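Local atomic coordinates of yeast Cdc13 OB4 (PDB entry 3RMH), a protein that probably binds DNA as a yeast telomere protein, represented by its C-terminal OB-fold domain, OB4, a dimerization domain. Residues N80-I91 / E121-L129. The protein carries 2 engineered substitutions. Residues are numbered along the deposited sequence; the frame is centred on the assembly and turned at random.
Engineered in segment 80-91: Val86 (natural residue Ala).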
loop_
_atom_site.group_PDB
_atom_site.type_symbol
_atom_site.label_atom_id
_atom_site.label_comp_id
_atom_site.label_asym_id
_atom_site.label_seq_id
_atom_site.Cartn_x
_atom_site.Cartn_y
_atom_site.Cartn_z
ATOM N N ASN B 80 -14.367 4.777 16.706
ATOM C CA ASN B 80 -15.678 4.684 16.068
ATOM C C ASN B 80 -15.836 3.326 15.395
ATOM O O ASN B 80 -16.906 2.710 15.447
ATOM C CB ASN B 80 -15.884 5.809 15.047
ATOM C CG ASN B 80 -15.911 7.188 15.690
ATOM O OD1 ASN B 80 -16.179 7.324 16.881
ATOM N ND2 ASN B 80 -15.634 8.221 14.894
ATOM N N PHE B 81 -14.773 2.851 14.761
ATOM C CA PHE B 81 -14.811 1.534 14.132
ATOM C C PHE B 81 -15.037 0.408 15.146
ATOM O O PHE B 81 -15.810 -0.516 14.893
ATOM C CB PHE B 81 -13.538 1.259 13.324
ATOM C CG PHE B 81 -13.448 -0.165 12.808
ATOM C CD1 PHE B 81 -12.763 -1.139 13.517
ATOM C CD2 PHE B 81 -14.066 -0.525 11.622
ATOM C CE1 PHE B 81 -12.691 -2.447 13.050
ATOM C CE2 PHE B 81 -13.990 -1.826 11.143
ATOM C CZ PHE B 81 -13.299 -2.790 11.855
ATOM N N LEU B 82 -14.370 0.482 16.293
ATOM C CA LEU B 82 -14.444 -0.599 17.282
ATOM C C LEU B 82 -15.711 -0.578 18.132
ATOM O O LEU B 82 -16.263 -1.628 18.465
ATOM C CB LEU B 82 -13.236 -0.550 18.219
ATOM C CG LEU B 82 -11.835 -0.674 17.622
ATOM C CD1 LEU B 82 -10.799 -0.192 18.633
ATOM C CD2 LEU B 82 -11.535 -2.104 17.158
ATOM N N GLY B 83 -16.161 0.611 18.512
ATOM C CA GLY B 83 -17.211 0.698 19.510
ATOM C C GLY B 83 -16.716 0.103 20.820
ATOM O O GLY B 83 -15.637 0.462 21.295
ATOM N N ASP B 84 -17.490 -0.819 21.394
ATOM C CA ASP B 84 -17.157 -1.435 22.680
ATOM C C ASP B 84 -16.320 -2.699 22.515
ATOM O O ASP B 84 -16.521 -3.682 23.228
ATOM C CB ASP B 84 -18.432 -1.794 23.452
ATOM C CG ASP B 84 -19.102 -0.586 24.074
ATOM O OD1 ASP B 84 -18.387 0.278 24.624
ATOM O OD2 ASP B 84 -20.348 -0.506 24.019
ATOM N N GLU B 85 -15.384 -2.674 21.577
ATOM C CA GLU B 85 -14.586 -3.855 21.277
ATOM C C GLU B 85 -13.101 -3.531 21.374
ATOM O O GLU B 85 -12.667 -2.465 20.951
ATOM C CB GLU B 85 -14.927 -4.370 19.876
ATOM C CG GLU B 85 -14.357 -5.734 19.545
ATOM C CD GLU B 85 -15.148 -6.865 20.176
ATOM O OE1 GLU B 85 -16.357 -6.686 20.436
ATOM O OE2 GLU B 85 -14.555 -7.934 20.408
ATOM N N VAL B 86 -12.323 -4.453 21.928
ATOM C CA VAL B 86 -10.881 -4.260 22.041
ATOM C C VAL B 86 -10.191 -4.536 20.704
ATOM O O VAL B 86 -10.542 -5.485 20.001
ATOM C CB VAL B 86 -10.283 -5.173 23.131
ATOM C CG1 VAL B 86 -10.637 -6.628 22.857
ATOM C CG2 VAL B 86 -8.778 -4.988 23.212
ATOM N N LEU B 87 -9.218 -3.699 20.356
ATOM C CA LEU B 87 -8.506 -3.830 19.090
ATOM C C LEU B 87 -7.484 -4.967 19.128
ATOM O O LEU B 87 -6.387 -4.801 19.663
ATOM C CB LEU B 87 -7.806 -2.518 18.719
ATOM C CG LEU B 87 -7.016 -2.535 17.404
ATOM C CD1 LEU B 87 -7.899 -2.937 16.220
ATOM C CD2 LEU B 87 -6.354 -1.187 17.133
ATOM N N THR B 88 -7.853 -6.117 18.566
ATOM C CA THR B 88 -6.920 -7.230 18.378
ATOM C C THR B 88 -7.072 -7.794 16.973
ATOM O O THR B 88 -8.109 -7.609 16.341
ATOM C CB THR B 88 -7.172 -8.369 19.369
ATOM O OG1 THR B 88 -8.516 -8.844 19.220
ATOM C CG2 THR B 88 -6.956 -7.894 20.795
ATOM N N MET B 89 -6.052 -8.494 16.486
ATOM C CA MET B 89 -6.134 -9.070 15.149
ATOM C C MET B 89 -7.277 -10.078 15.056
ATOM O O MET B 89 -7.856 -10.285 13.990
ATOM C CB MET B 89 -4.819 -9.741 14.761
ATOM C CG MET B 89 -4.720 -10.075 13.280
ATOM S SD MET B 89 -4.754 -8.594 12.236
ATOM C CE MET B 89 -3.261 -7.779 12.776
ATOM N N ASP B 90 -7.605 -10.696 16.182
ATOM C CA ASP B 90 -8.601 -11.760 16.189
ATOM C C ASP B 90 -9.966 -11.295 15.686
ATOM O O ASP B 90 -10.719 -12.085 15.119
ATOM C CB ASP B 90 -8.726 -12.374 17.584
ATOM C CG ASP B 90 -7.399 -12.901 18.108
ATOM O OD1 ASP B 90 -6.551 -13.319 17.285
ATOM O OD2 ASP B 90 -7.199 -12.889 19.341
ATOM N N ILE B 91 -10.300 -10.023 15.888
ATOM C CA ILE B 91 -11.620 -9.567 15.451
ATOM C C ILE B 91 -11.749 -9.588 13.933
ATOM O O ILE B 91 -12.855 -9.630 13.406
ATOM C CB ILE B 91 -11.997 -8.169 15.988
ATOM C CG1 ILE B 91 -11.161 -7.076 15.314
ATOM C CG2 ILE B 91 -11.929 -8.134 17.517
ATOM C CD1 ILE B 91 -11.555 -5.671 15.732
ATOM N N GLU B 121 -18.670 5.140 7.846
ATOM C CA GLU B 121 -19.612 4.512 8.767
ATOM C C GLU B 121 -19.355 3.008 8.845
ATOM O O GLU B 121 -20.274 2.203 8.940
ATOM C CB GLU B 121 -21.059 4.782 8.346
ATOM C CG GLU B 121 -21.525 6.214 8.573
ATOM C CD GLU B 121 -22.861 6.509 7.911
ATOM O OE1 GLU B 121 -23.548 5.551 7.489
ATOM O OE2 GLU B 121 -23.223 7.702 7.806
ATOM N N CYS B 122 -18.085 2.643 8.789
ATOM C CA CYS B 122 -17.694 1.243 8.860
ATOM C C CYS B 122 -17.422 0.901 10.321
ATOM O O CYS B 122 -16.682 1.617 10.997
ATOM C CB CYS B 122 -16.444 1.028 8.010
ATOM S SG CYS B 122 -15.868 -0.667 7.932
ATOM N N THR B 123 -18.036 -0.170 10.823
ATOM C CA THR B 123 -17.784 -0.604 12.193
ATOM C C THR B 123 -17.608 -2.112 12.226
ATOM O O THR B 123 -18.082 -2.817 11.328
ATOM C CB THR B 123 -18.916 -0.207 13.178
ATOM O OG1 THR B 123 -20.100 -0.972 12.901
ATOM C CG2 THR B 123 -19.224 1.292 13.110
ATOM N N ILE B 124 -16.928 -2.618 13.249
ATOM C CA ILE B 124 -16.750 -4.083 13.351
ATOM C C ILE B 124 -18.090 -4.790 13.588
ATOM O O ILE B 124 -18.324 -5.894 13.075
ATOM C CB ILE B 124 -15.715 -4.479 14.433
ATOM C CG1 ILE B 124 -15.457 -5.994 14.417
ATOM C CG2 ILE B 124 -16.172 -4.029 15.827
ATOM C CD1 ILE B 124 -14.718 -6.481 13.174
ATOM N N GLN B 125 -18.979 -4.159 14.350
ATOM C CA GLN B 125 -20.311 -4.727 14.563
ATOM C C GLN B 125 -21.074 -4.850 13.251
ATOM O O GLN B 125 -21.710 -5.867 12.990
ATOM C CB GLN B 125 -21.126 -3.914 15.572
ATOM C CG GLN B 125 -20.572 -3.933 16.986
ATOM C CD GLN B 125 -19.431 -2.945 17.192
ATOM O OE1 GLN B 125 -19.097 -2.154 16.303
ATOM N NE2 GLN B 125 -18.829 -2.987 18.374
ATOM N N GLU B 126 -21.011 -3.820 12.416
ATOM C CA GLU B 126 -21.706 -3.872 11.139
ATOM C C GLU B 126 -21.124 -4.930 10.185
ATOM O O GLU B 126 -21.869 -5.586 9.474
ATOM C CB GLU B 126 -21.716 -2.498 10.476
ATOM C CG GLU B 126 -22.864 -2.326 9.509
ATOM C CD GLU B 126 -22.561 -2.943 8.169
ATOM O OE1 GLU B 126 -21.360 -3.016 7.826
ATOM O OE2 GLU B 126 -23.513 -3.345 7.462
ATOM N N LEU B 127 -19.796 -5.075 10.146
ATOM C CA LEU B 127 -19.179 -6.097 9.300
ATOM C C LEU B 127 -19.568 -7.478 9.798
ATOM O O LEU B 127 -19.769 -8.406 9.008
ATOM C CB LEU B 127 -17.647 -5.960 9.285
ATOM C CG LEU B 127 -17.078 -4.743 8.545
ATOM C CD1 LEU B 127 -15.571 -4.601 8.764
ATOM C CD2 LEU B 127 -17.407 -4.804 7.059
ATOM N N ARG B 128 -19.658 -7.620 11.116
ATOM C CA ARG B 128 -20.074 -8.894 11.706
ATOM C C ARG B 128 -21.510 -9.224 11.314
ATOM O O ARG B 128 -21.844 -10.385 11.074
ATOM C CB ARG B 128 -19.960 -8.848 13.232
ATOM C CG ARG B 128 -18.562 -9.074 13.767
ATOM C CD ARG B 128 -18.496 -8.799 15.258
ATOM N NE ARG B 128 -17.154 -9.010 15.784
ATOM C CZ ARG B 128 -16.734 -8.553 16.957
ATOM N NH1 ARG B 128 -17.561 -7.865 17.734
ATOM N NH2 ARG B 128 -15.488 -8.784 17.351
ATOM N N LEU B 129 -22.351 -8.194 11.259
ATOM C CA LEU B 129 -23.744 -8.368 10.861
ATOM C C LEU B 129 -23.824 -8.788 9.403
ATOM O O LEU B 129 -24.598 -9.675 9.060
ATOM C CB LEU B 129 -24.551 -7.089 11.107
ATOM C CG LEU B 129 -26.071 -7.178 10.958
ATOM C CD1 LEU B 129 -26.625 -8.310 11.827
ATOM C CD2 LEU B 129 -26.719 -5.851 11.313
HETATM O O HOH W 1 -15.021 -10.452 14.764
#
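The Phe81 ring turns one face to Ile124 N, which sits 3.7 Å above its plane, offset toward the rim. Its CE1 meets Ile124 CB at 3.9 Å, while its CE2 edge meets Leu127 CD1 and, in the ring plane, Cys122 SG, which is 3.9 Å from Phe81 CE2: an edge-on sulfur-aromatic contact. CG of Phe81 stands anti to the backbone N (chi1 172°), which turns the ring to the start of helix 124-134 while the carbonyl of the same residue accepts from Ile124 N at 2.9 Å. One residue on, Leu82 O takes a bond from Gln125 NE2 (2.9 Å), delivered nearly in the amide plane by a side chain bent at chi2. The last carbonyls of one helix are thus paired with the first turn of another, whose N-cap is Thr123, its OG1 accepting from Glu126 N. Farther along, extended Arg128 forms a salt bridge with Glu85; NH1 bonds to OE1 at 3.2 Å from above the carboxylate plane, the two flat groups standing nearly perpendicular, and the NH2 to OE2 bond is weak. Ile124 CG1 lies against one guanidinium face, a water joins Arg128 NE to Ile91 O, and Ile91 CD1 packs on Ile124 CG1. Phe81 packs on Ile47 of strand 46-52 and Cys122 on Leu102 of strand 99-108, seating this helix-to-helix junction on the OB-fold sheet, while Leu95, in a loop, touches Ile124 and Leu127.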